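Local coordinates for protein tungsten-containing formylmethanofuran dehydrogenase 2 subunit C (Methanothermobacter wolfeii, PDB 5T5I) that serves as the C subunit of a tungsten-containing formylmethanofuran dehydrogenase and probably helps to assemble the multi-subunit complex through its beta-helical core, at residues 75-80 / 94-99; 114-119 / 136-141; 159-164 / 181-186. All blocks are in the same frame, centred on the assembly; numbering follows the deposited sequence.

Contact 1: residues 75-80 / 94-99; sequences NTKRIG and VNMYVG
Arg78 and Tyr97 each place CG anti to their own carbonyl carbon (chi1 -55° and -51°), and since their backbones lie one over the other, the two side chains run alongside each other. The extended Arg78 chain lays its guanidinium flat on one face of the Tyr97 ring, the planes 9° apart. This stack is also a cation-pi contact, CZ of Arg78 lying 4.0 Å from the ring centroid of Tyr97. A salt bridge from Arg78 NE to Glu17 and a hydrogen bond from NH2 to Gln81 help to fix its rotation.

Lys77 and Asn95 are similarly aligned: CG and CE of Lys77 both pass 3.4 Å from OD1 of Asn95, an oxygen that also accepts the Met96 N-H. Lys77 NZ is salt-bridged to acidic side-chain groups of the chain of another protein. Backbone bonds run from Asn95 N to Thr76 O (3.2 Å), Arg78 N to Met96 O (3.0 Å) and Gly99 N to Ile79 O (2.9 Å), and a water ties Thr76 O, Ile79 N and Met96 O together.

In this beta-helix, strand 76-77 and its exit lie over the loop between strands 87-90 and 106-109, with Val94 and Val98 packed on strand 106-109.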
# COMPACT_ATOMS: atom_id res chain seq x y z
N ASN C 75 -45.23 23.77 0.93
CA ASN C 75 -45.88 22.82 1.82
C ASN C 75 -47.24 22.34 1.28
O ASN C 75 -48.13 21.99 2.06
CB ASN C 75 -45.98 23.41 3.25
CG ASN C 75 -45.14 22.63 4.25
OD1 ASN C 75 -44.32 21.79 3.90
ND2 ASN C 75 -45.33 22.90 5.54
N THR C 76 -47.35 22.18 -0.06
CA THR C 76 -48.56 21.66 -0.71
C THR C 76 -48.18 20.46 -1.56
O THR C 76 -47.37 20.57 -2.49
CB THR C 76 -49.29 22.73 -1.50
OG1 THR C 76 -49.51 23.86 -0.65
CG2 THR C 76 -50.63 22.25 -2.05
N LYS C 77 -48.78 19.31 -1.21
CA LYS C 77 -48.54 18.01 -1.84
C LYS C 77 -49.61 17.67 -2.88
O LYS C 77 -50.73 18.16 -2.80
CB LYS C 77 -48.54 16.91 -0.76
CG LYS C 77 -47.46 17.07 0.30
CD LYS C 77 -47.62 16.07 1.45
CE LYS C 77 -46.48 16.18 2.43
NZ LYS C 77 -46.65 15.27 3.58
N ARG C 78 -49.24 16.80 -3.84
CA ARG C 78 -50.12 16.19 -4.85
C ARG C 78 -50.74 17.17 -5.87
O ARG C 78 -51.73 16.82 -6.50
CB ARG C 78 -51.22 15.35 -4.16
CG ARG C 78 -50.66 14.30 -3.21
CD ARG C 78 -51.72 13.40 -2.62
NE ARG C 78 -51.13 12.43 -1.71
CZ ARG C 78 -50.54 11.28 -2.05
NH1 ARG C 78 -50.04 10.49 -1.11
NH2 ARG C 78 -50.44 10.92 -3.32
N ILE C 79 -50.13 18.34 -6.10
CA ILE C 79 -50.64 19.30 -7.10
C ILE C 79 -50.59 18.62 -8.48
O ILE C 79 -49.57 18.04 -8.84
CB ILE C 79 -49.85 20.64 -7.07
CG1 ILE C 79 -50.12 21.41 -5.75
CG2 ILE C 79 -50.19 21.52 -8.29
CD1 ILE C 79 -49.09 22.46 -5.44
N GLY C 80 -51.71 18.67 -9.20
CA GLY C 80 -51.82 18.10 -10.54
C GLY C 80 -51.92 16.59 -10.61
O GLY C 80 -51.85 16.03 -11.70
N VAL C 94 -42.86 23.48 -4.82
CA VAL C 94 -43.93 22.51 -4.52
C VAL C 94 -43.36 21.44 -3.60
O VAL C 94 -42.15 21.20 -3.61
CB VAL C 94 -44.58 21.85 -5.77
CG1 VAL C 94 -45.27 22.87 -6.65
CG2 VAL C 94 -43.57 21.03 -6.58
N ASN C 95 -44.23 20.75 -2.84
CA ASN C 95 -43.83 19.65 -1.96
C ASN C 95 -43.84 18.33 -2.80
O ASN C 95 -43.53 18.36 -4.01
CB ASN C 95 -44.76 19.61 -0.72
CG ASN C 95 -44.19 18.90 0.49
OD1 ASN C 95 -44.09 17.68 0.51
ND2 ASN C 95 -43.72 19.62 1.50
N MET C 96 -44.17 17.18 -2.19
CA MET C 96 -44.11 15.88 -2.86
C MET C 96 -45.25 15.62 -3.83
O MET C 96 -46.27 16.30 -3.79
CB MET C 96 -44.13 14.77 -1.80
CG MET C 96 -42.93 14.78 -0.85
SD MET C 96 -43.27 13.76 0.61
CE MET C 96 -41.87 14.17 1.61
N TYR C 97 -45.08 14.59 -4.67
CA TYR C 97 -46.10 14.04 -5.60
C TYR C 97 -46.61 14.97 -6.69
O TYR C 97 -47.72 14.77 -7.18
CB TYR C 97 -47.30 13.52 -4.80
CG TYR C 97 -46.94 12.57 -3.67
CD1 TYR C 97 -46.49 11.29 -3.94
CD2 TYR C 97 -47.11 12.94 -2.34
CE1 TYR C 97 -46.17 10.40 -2.92
CE2 TYR C 97 -46.82 12.06 -1.31
CZ TYR C 97 -46.34 10.79 -1.59
OH TYR C 97 -46.03 9.91 -0.59
N VAL C 98 -45.82 15.96 -7.13
CA VAL C 98 -46.31 16.86 -8.18
C VAL C 98 -46.55 16.05 -9.47
O VAL C 98 -45.68 15.28 -9.88
CB VAL C 98 -45.43 18.11 -8.42
CG1 VAL C 98 -44.10 17.77 -9.09
CG2 VAL C 98 -46.19 19.15 -9.24
N GLY C 99 -47.75 16.16 -10.02
CA GLY C 99 -48.12 15.44 -11.23
C GLY C 99 -48.11 13.92 -11.11
O GLY C 99 -48.05 13.24 -12.14
O HOH W 1 -47.30 19.07 -5.05

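Contact 2: residues 114-119 / 136-141; sequences GSWAGQ and VGSSYR. With CA (calcium ion), chain B.
Gln119 reaches from one coil of the beta-helix to the next, closing a type II turn that begins at Trp116. With CG anti to the backbone N (chi1 176°) and the chain extended, its NE2 arrives 3.1 Å from Ser139 O in an almost straight bond (174°), the acceptor lying in the glutamine amide plane. The same oxygen accepts from Ser138 OG. Direct bonding continues at the turn, where Gly137 N binds Ala117 O at 2.9 Å and Gly137 CA comes 3.4 Å from Gly118 O.

The indole side is instead partly bridged by water, which links Trp116 NE1 to Ser139 O. Ser138 OG still sits close at the indole edge, 3.3 Å from CD1 of Trp116. Arg141 NH2, hydrogen-bonded to the backbone of the chain of another protein, meets that edge in the ring plane, its guanidinium turned 80° to the indole. An alanine in place of Gln119 is likely to deprive Ser139 O of one of its donors and to leave the backbone beside the calcium less firmly held. Ser139, Tyr140 and Asp143 belong to that metal site, with an acidic side chain of the chain of another protein. Ser139 OG, also hydrogen-bonded to Glu164, lies 2.7 Å from the calcium ion.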
# COMPACT_ATOMS: atom_id res chain seq x y z
N GLY C 114 -40.44 18.42 -4.40
CA GLY C 114 -40.14 17.38 -3.42
C GLY C 114 -40.03 16.02 -4.08
O GLY C 114 -40.07 15.91 -5.32
N SER C 115 -39.91 14.97 -3.26
CA SER C 115 -39.80 13.61 -3.76
C SER C 115 -41.08 13.14 -4.45
O SER C 115 -42.16 13.69 -4.21
CB SER C 115 -39.44 12.64 -2.63
OG SER C 115 -38.19 13.01 -2.08
N TRP C 116 -40.95 12.15 -5.34
CA TRP C 116 -42.06 11.53 -6.09
C TRP C 116 -42.71 12.45 -7.13
O TRP C 116 -43.87 12.27 -7.48
CB TRP C 116 -43.11 10.91 -5.14
CG TRP C 116 -42.55 9.76 -4.37
CD1 TRP C 116 -42.17 8.55 -4.87
CD2 TRP C 116 -42.22 9.73 -2.98
NE1 TRP C 116 -41.60 7.78 -3.88
CE2 TRP C 116 -41.63 8.48 -2.71
CE3 TRP C 116 -42.37 10.65 -1.93
CZ2 TRP C 116 -41.21 8.11 -1.42
CZ3 TRP C 116 -41.92 10.30 -0.66
CH2 TRP C 116 -41.35 9.04 -0.42
N ALA C 117 -41.93 13.36 -7.71
CA ALA C 117 -42.43 14.20 -8.80
C ALA C 117 -42.65 13.27 -9.99
O ALA C 117 -41.75 12.53 -10.37
CB ALA C 117 -41.41 15.28 -9.16
N GLY C 118 -43.87 13.25 -10.52
CA GLY C 118 -44.19 12.36 -11.64
C GLY C 118 -44.20 10.87 -11.31
O GLY C 118 -44.07 10.04 -12.21
N GLN C 119 -44.38 10.50 -10.03
CA GLN C 119 -44.49 9.08 -9.65
C GLN C 119 -45.63 8.44 -10.46
O GLN C 119 -46.69 9.07 -10.60
CB GLN C 119 -44.79 8.94 -8.16
CG GLN C 119 -45.02 7.49 -7.66
CD GLN C 119 -45.38 7.49 -6.20
OE1 GLN C 119 -46.14 8.34 -5.74
NE2 GLN C 119 -44.80 6.59 -5.41
N VAL C 136 -37.85 10.65 -8.72
CA VAL C 136 -38.44 11.35 -9.86
C VAL C 136 -38.90 10.23 -10.81
O VAL C 136 -38.10 9.35 -11.14
CB VAL C 136 -37.45 12.28 -10.60
CG1 VAL C 136 -38.10 12.87 -11.85
CG2 VAL C 136 -36.93 13.40 -9.69
N GLY C 137 -40.17 10.26 -11.22
CA GLY C 137 -40.72 9.27 -12.14
C GLY C 137 -40.61 7.83 -11.69
O GLY C 137 -40.37 6.95 -12.50
N SER C 138 -40.80 7.57 -10.39
CA SER C 138 -40.69 6.24 -9.79
C SER C 138 -42.02 5.46 -9.77
O SER C 138 -43.06 5.96 -10.21
CB SER C 138 -40.19 6.37 -8.35
OG SER C 138 -41.26 6.83 -7.53
N SER C 139 -41.98 4.25 -9.22
CA SER C 139 -43.15 3.42 -8.97
C SER C 139 -43.61 3.67 -7.50
O SER C 139 -43.02 4.50 -6.80
CB SER C 139 -42.81 1.94 -9.15
OG SER C 139 -41.98 1.42 -8.13
N TYR C 140 -44.63 2.95 -7.05
CA TYR C 140 -45.10 2.97 -5.67
C TYR C 140 -44.50 1.75 -4.95
O TYR C 140 -44.22 0.74 -5.59
CB TYR C 140 -46.64 2.92 -5.60
CG TYR C 140 -47.18 2.88 -4.19
CD1 TYR C 140 -47.10 3.99 -3.36
CD2 TYR C 140 -47.75 1.71 -3.67
CE1 TYR C 140 -47.55 3.94 -2.04
CE2 TYR C 140 -48.21 1.66 -2.36
CZ TYR C 140 -48.11 2.77 -1.54
OH TYR C 140 -48.58 2.68 -0.26
N ARG C 141 -44.31 1.85 -3.63
CA ARG C 141 -43.80 0.74 -2.78
C ARG C 141 -44.49 -0.59 -3.12
O ARG C 141 -45.72 -0.65 -3.27
CB ARG C 141 -44.05 1.00 -1.29
CG ARG C 141 -43.42 2.29 -0.71
CD ARG C 141 -41.96 2.49 -1.12
NE ARG C 141 -41.35 3.65 -0.46
CZ ARG C 141 -40.06 4.00 -0.58
NH1 ARG C 141 -39.23 3.29 -1.33
NH2 ARG C 141 -39.60 5.06 0.07
CA CA B . -41.66 -0.49 -6.27
O HOH W 2 -41.24 4.78 -4.19

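Contact 3: residues 159-164 / 181-186; sequences DNEIGE and PGIHMN
Ile183 directs its CG2 methyl at the aliphatic parts of two glutamates on the neighbouring coil, and the two are met in different ways. Glu161 runs beside Ile183, pointing the same way, so that its CB lies 3.9 Å from Ile183 CG2. Glu164 instead passes at a slant, and both its CB and its CG come to 3.6 Å from Ile183 CG2. The methyl can reach both because CG1 of Ile183 is anti to the backbone N (chi1 -173°), which sets CG2 between the N and the carbonyl carbon. Beyond these hydrocarbon portions the carboxylates part company. Outside the two segments, Glu161 OE1 is salt-bridged to a basic side chain in the chain of another protein. Glu164, its chain bent at chi2 (-110°), gives OE1 to Ser139 and OE2 to a basic side chain of that other protein, close to the bound calcium, whose charge would probably polarise the carboxylate.

A second, wholly apolar meeting takes place where Ile162 slants across the proline ring, its CG1 3.6 Å from CB of Pro181. Ile162 also touches Ile171, Ile173 and Ile190, which places this pair against the strands of the core.

The backbones are joined by Gly182 N and Ile162 O at 2.8 Å, nearly straight (169°), and Glu164 CA adds a CH...O contact of 3.4 Å to Ile183 O. Each segment contains a type II turn, whose third position, at positive phi, is Gly163 in one and His184 in the other. Coils in register, Gly163 by Gly182 and Glu164 by Ile183, with aliphatic side chains packed inside, are characteristic of a beta-helix.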
# COMPACT_ATOMS: atom_id res chain seq x y z
N ASP C 159 -31.98 13.70 -6.67
CA ASP C 159 -31.30 12.87 -5.66
C ASP C 159 -31.24 11.37 -6.02
O ASP C 159 -30.55 11.04 -6.99
CB ASP C 159 -31.94 13.13 -4.29
CG ASP C 159 -31.85 14.58 -3.83
OD1 ASP C 159 -30.86 15.26 -4.19
OD2 ASP C 159 -32.76 15.03 -3.10
N ASN C 160 -31.84 10.46 -5.22
CA ASN C 160 -31.72 9.02 -5.44
C ASN C 160 -32.87 8.40 -6.18
O ASN C 160 -34.01 8.87 -6.09
CB ASN C 160 -31.60 8.28 -4.10
CG ASN C 160 -30.33 8.50 -3.34
OD1 ASN C 160 -29.41 9.20 -3.76
ND2 ASN C 160 -30.20 7.80 -2.23
N GLU C 161 -32.58 7.26 -6.82
CA GLU C 161 -33.56 6.37 -7.41
C GLU C 161 -34.49 7.03 -8.43
O GLU C 161 -35.69 6.72 -8.47
CB GLU C 161 -34.34 5.66 -6.28
CG GLU C 161 -33.46 4.84 -5.35
CD GLU C 161 -34.25 4.16 -4.25
OE1 GLU C 161 -34.84 3.09 -4.51
OE2 GLU C 161 -34.36 4.76 -3.16
N ILE C 162 -33.95 7.91 -9.28
CA ILE C 162 -34.78 8.51 -10.31
C ILE C 162 -35.11 7.38 -11.32
O ILE C 162 -34.28 6.49 -11.56
CB ILE C 162 -34.15 9.76 -11.00
CG1 ILE C 162 -32.92 9.41 -11.84
CG2 ILE C 162 -33.81 10.89 -9.99
CD1 ILE C 162 -32.82 10.28 -13.04
N GLY C 163 -36.33 7.36 -11.80
CA GLY C 163 -36.79 6.32 -12.72
C GLY C 163 -36.81 4.91 -12.15
O GLY C 163 -36.63 3.94 -12.88
N GLU C 164 -37.04 4.79 -10.84
CA GLU C 164 -37.12 3.50 -10.15
C GLU C 164 -38.26 2.65 -10.75
O GLU C 164 -39.39 3.12 -10.83
CB GLU C 164 -37.30 3.74 -8.64
CG GLU C 164 -37.50 2.50 -7.78
CD GLU C 164 -38.88 2.31 -7.18
OE1 GLU C 164 -39.82 3.00 -7.62
OE2 GLU C 164 -39.04 1.39 -6.35
N PRO C 181 -29.64 5.92 -10.08
CA PRO C 181 -30.62 6.31 -11.11
C PRO C 181 -30.91 5.10 -12.00
O PRO C 181 -30.00 4.32 -12.29
CB PRO C 181 -29.88 7.40 -11.89
CG PRO C 181 -28.44 7.05 -11.77
CD PRO C 181 -28.30 6.47 -10.37
N GLY C 182 -32.17 4.92 -12.37
CA GLY C 182 -32.60 3.78 -13.18
C GLY C 182 -32.61 2.43 -12.46
O GLY C 182 -32.60 1.38 -13.12
N ILE C 183 -32.63 2.44 -11.11
CA ILE C 183 -32.70 1.22 -10.29
C ILE C 183 -33.91 0.37 -10.75
O ILE C 183 -35.01 0.90 -10.86
CB ILE C 183 -32.76 1.54 -8.77
CG1 ILE C 183 -32.66 0.25 -7.89
CG2 ILE C 183 -34.00 2.36 -8.39
CD1 ILE C 183 -31.26 -0.14 -7.52
N HIS C 184 -33.70 -0.92 -11.07
CA HIS C 184 -34.77 -1.83 -11.54
C HIS C 184 -35.49 -1.35 -12.81
O HIS C 184 -36.61 -1.78 -13.06
CB HIS C 184 -35.82 -2.11 -10.44
CG HIS C 184 -35.37 -3.00 -9.34
ND1 HIS C 184 -35.19 -4.36 -9.54
CD2 HIS C 184 -35.15 -2.71 -8.05
CE1 HIS C 184 -34.83 -4.84 -8.36
NE2 HIS C 184 -34.82 -3.87 -7.43
N MET C 185 -34.85 -0.53 -13.65
CA MET C 185 -35.49 -0.03 -14.86
C MET C 185 -35.80 -1.19 -15.83
O MET C 185 -34.97 -2.09 -15.98
CB MET C 185 -34.53 1.00 -15.53
CG MET C 185 -34.97 1.54 -16.81
SD MET C 185 -33.69 2.70 -17.39
CE MET C 185 -34.67 3.69 -18.42
N ASN C 186 -37.00 -1.18 -16.42
CA ASN C 186 -37.45 -2.17 -17.42
C ASN C 186 -37.44 -1.61 -18.83
O ASN C 186 -37.14 -2.35 -19.77
CB ASN C 186 -38.87 -2.65 -17.10
CG ASN C 186 -38.94 -3.63 -15.99
OD1 ASN C 186 -39.70 -3.46 -15.03
ND2 ASN C 186 -38.27 -4.76 -16.17

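In the fold
The three contacts sample one beta-helix at successive coils, in series along the chain. Contacts 1 and 2 have centres 11 Å apart and are joined by probable hydrogen bonds between Tyr97 N and Ser115 O (3.1 Å) and between Val98 O and Gly118 N (2.8 Å); the rings of Tyr97 and Trp116 also meet, carrying the row of flat groups onward. Contacts 2 and 3, centres 10 Å apart, touch through Val136 O and Gly163 N (2.7 Å). They also share the calcium neighbourhood, where Ser139 OG lies 2.7 Å from Glu164 OE1. Contact 1 stands farther off, the Tyr97 side chain about 12 Å from the ion, and its nearest atoms are about 10 Å from contact 3.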